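Local coordinates for protein tartronic semialdehyde reductase (Salmonella typhimurium, PDB 1YB4) that probably reduces tartronic semialdehyde (2-hydroxy-3-oxopropanoate) to (R)-glycerate with NADH or NADPH as the hydride donor, at residues Ala59-Ile64 with Gly89-Asp94. Sequence-based numbering, arbitrary orientation.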
loop_
_atom_site.group_PDB
_atom_site.type_symbol
_atom_site.label_atom_id
_atom_site.label_comp_id
_atom_site.label_asym_id
_atom_site.label_seq_id
_atom_site.Cartn_x
_atom_site.Cartn_y
_atom_site.Cartn_z
ATOM N N ALA A 59 -48.814 8.635 5.709
ATOM C CA ALA A 59 -47.626 9.234 6.309
ATOM C C ALA A 59 -47.058 10.342 5.429
ATOM O O ALA A 59 -46.934 10.171 4.217
ATOM C CB ALA A 59 -46.569 8.172 6.545
ATOM N N ASP A 60 -46.717 11.474 6.043
ATOM C CA ASP A 60 -46.140 12.601 5.308
ATOM C C ASP A 60 -44.595 12.562 5.318
ATOM O O ASP A 60 -43.946 13.052 4.396
ATOM C CB ASP A 60 -46.629 13.931 5.894
ATOM C CG ASP A 60 -48.142 14.051 5.888
ATOM O OD1 ASP A 60 -48.784 13.633 4.893
ATOM O OD2 ASP A 60 -48.682 14.580 6.880
ATOM N N ILE A 61 -44.019 11.995 6.373
ATOM C CA ILE A 61 -42.574 11.855 6.482
ATOM C C ILE A 61 -42.304 10.350 6.580
ATOM O O ILE A 61 -42.814 9.665 7.474
ATOM C CB ILE A 61 -42.033 12.588 7.730
ATOM C CG1 ILE A 61 -42.255 14.098 7.582
ATOM C CG2 ILE A 61 -40.545 12.317 7.897
ATOM C CD1 ILE A 61 -41.859 14.916 8.812
ATOM N N ILE A 62 -41.530 9.837 5.628
ATOM C CA ILE A 62 -41.205 8.411 5.573
ATOM C C ILE A 62 -39.722 8.124 5.854
ATOM O O ILE A 62 -38.841 8.608 5.144
ATOM C CB ILE A 62 -41.546 7.818 4.177
ATOM C CG1 ILE A 62 -43.049 7.918 3.895
ATOM C CG2 ILE A 62 -41.085 6.372 4.101
ATOM C CD1 ILE A 62 -43.513 9.296 3.474
ATOM N N PHE A 63 -39.465 7.323 6.886
ATOM C CA PHE A 63 -38.113 6.935 7.288
ATOM C C PHE A 63 -37.758 5.584 6.695
ATOM O O PHE A 63 -38.521 4.625 6.828
ATOM C CB PHE A 63 -38.028 6.828 8.810
ATOM C CG PHE A 63 -38.056 8.147 9.500
ATOM C CD1 PHE A 63 -36.890 8.890 9.643
ATOM C CD2 PHE A 63 -39.262 8.693 9.942
ATOM C CE1 PHE A 63 -36.925 10.165 10.213
ATOM C CE2 PHE A 63 -39.308 9.965 10.511
ATOM C CZ PHE A 63 -38.139 10.704 10.647
ATOM N N ILE A 64 -36.593 5.507 6.059
ATOM C CA ILE A 64 -36.120 4.263 5.470
ATOM C C ILE A 64 -34.821 3.786 6.130
ATOM O O ILE A 64 -33.827 4.507 6.130
ATOM C CB ILE A 64 -35.860 4.442 3.962
ATOM C CG1 ILE A 64 -37.170 4.782 3.254
ATOM C CG2 ILE A 64 -35.197 3.181 3.376
ATOM C CD1 ILE A 64 -36.991 5.107 1.796
ATOM N N GLY A 89 -46.215 16.427 -1.892
ATOM C CA GLY A 89 -46.280 17.002 -0.557
ATOM C C GLY A 89 -45.683 16.171 0.564
ATOM O O GLY A 89 -45.918 16.448 1.747
ATOM N N LYS A 90 -44.916 15.147 0.197
ATOM C CA LYS A 90 -44.291 14.276 1.182
ATOM C C LYS A 90 -42.795 14.504 1.314
ATOM O O LYS A 90 -42.153 15.143 0.474
ATOM C CB LYS A 90 -44.543 12.801 0.844
ATOM C CG LYS A 90 -45.991 12.369 0.987
ATOM C CD LYS A 90 -46.156 10.876 0.733
ATOM C CE LYS A 90 -47.625 10.480 0.794
ATOM N NZ LYS A 90 -48.257 10.909 2.075
ATOM N N THR A 91 -42.255 13.966 2.396
ATOM C CA THR A 91 -40.841 14.068 2.700
ATOM C C THR A 91 -40.355 12.652 2.989
ATOM O O THR A 91 -40.894 11.952 3.854
ATOM C CB THR A 91 -40.583 14.964 3.938
ATOM O OG1 THR A 91 -41.286 16.204 3.786
ATOM C CG2 THR A 91 -39.102 15.265 4.074
ATOM N N ILE A 92 -39.341 12.240 2.237
ATOM C CA ILE A 92 -38.748 10.925 2.375
ATOM C C ILE A 92 -37.341 11.113 2.932
ATOM O O ILE A 92 -36.556 11.917 2.421
ATOM C CB ILE A 92 -38.694 10.218 1.004
ATOM C CG1 ILE A 92 -38.111 8.819 1.150
ATOM C CG2 ILE A 92 -37.906 11.045 0.025
ATOM C CD1 ILE A 92 -39.095 7.846 1.740
ATOM N N VAL A 93 -37.035 10.392 4.003
ATOM C CA VAL A 93 -35.722 10.499 4.606
ATOM C C VAL A 93 -35.062 9.130 4.735
ATOM O O VAL A 93 -35.528 8.247 5.462
ATOM C CB VAL A 93 -35.785 11.194 5.996
ATOM C CG1 VAL A 93 -36.683 12.412 5.923
ATOM C CG2 VAL A 93 -36.289 10.251 7.033
ATOM N N ASP A 94 -33.975 8.961 3.993
ATOM C CA ASP A 94 -33.227 7.720 4.011
ATOM C C ASP A 94 -32.118 7.876 5.021
ATOM O O ASP A 94 -31.288 8.792 4.930
ATOM C CB ASP A 94 -32.638 7.417 2.634
ATOM C CG ASP A 94 -31.952 6.075 2.590
ATOM O OD1 ASP A 94 -32.375 5.175 3.358
ATOM O OD2 ASP A 94 -31.006 5.921 1.786
#
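Four backbone hydrogen bonds zip Asp60-Ile64 to Thr91-Val93 in parallel register, their short axes inclined by 16°. Thr91 N gives to Asp60 O (2.8 Å), Ile62 N to Thr91 O, Val93 N to Ile62 O (2.8 Å, nearly straight at 176°) and Ile64 N to Val93 O, so Ile62 is gripped through both its N and its O. Between these rungs the CA-H groups of Ile61 and Phe63 also lean on Thr91 O and Val93 O. Among the apolar side chains, Ile92 reaches across: a chi1 of -178° swings CG1 away from the Ile92 N, and its CD1 touches both Ile62 CG2 (3.4 Å) and Ile64 CD1 (3.5 Å), on a face where Leu76 of helix 69-77 covers Ile64 and Ile92. That helix links the two strands in the beta-alpha-beta crossover of a Rossmann-type nucleotide-binding domain, with strand 5-8 beyond 61-64 and strand 115-123 beyond 90-94. On the other face Ile61 CG1 lies alongside Thr91 CB (4.1 Å) and Phe63 beside Val93, under helix 142-155, whose Arg147 binds Thr91 OG1. Polar contacts gather at the Ala59-Lys90 end: the Lys90 chain runs extended, then bends at its last torsion, bringing NZ above the carbonyl plane of Ala59 to bond its O (2.6 Å); the salt bridge from Lys90 NZ to Asp60 OD1 is long, 4.0 Å. At the opposite end Asp94 OD1 touches Ile64 CG2 (3.5 Å) while hydrogen-bonding Ser96 OG.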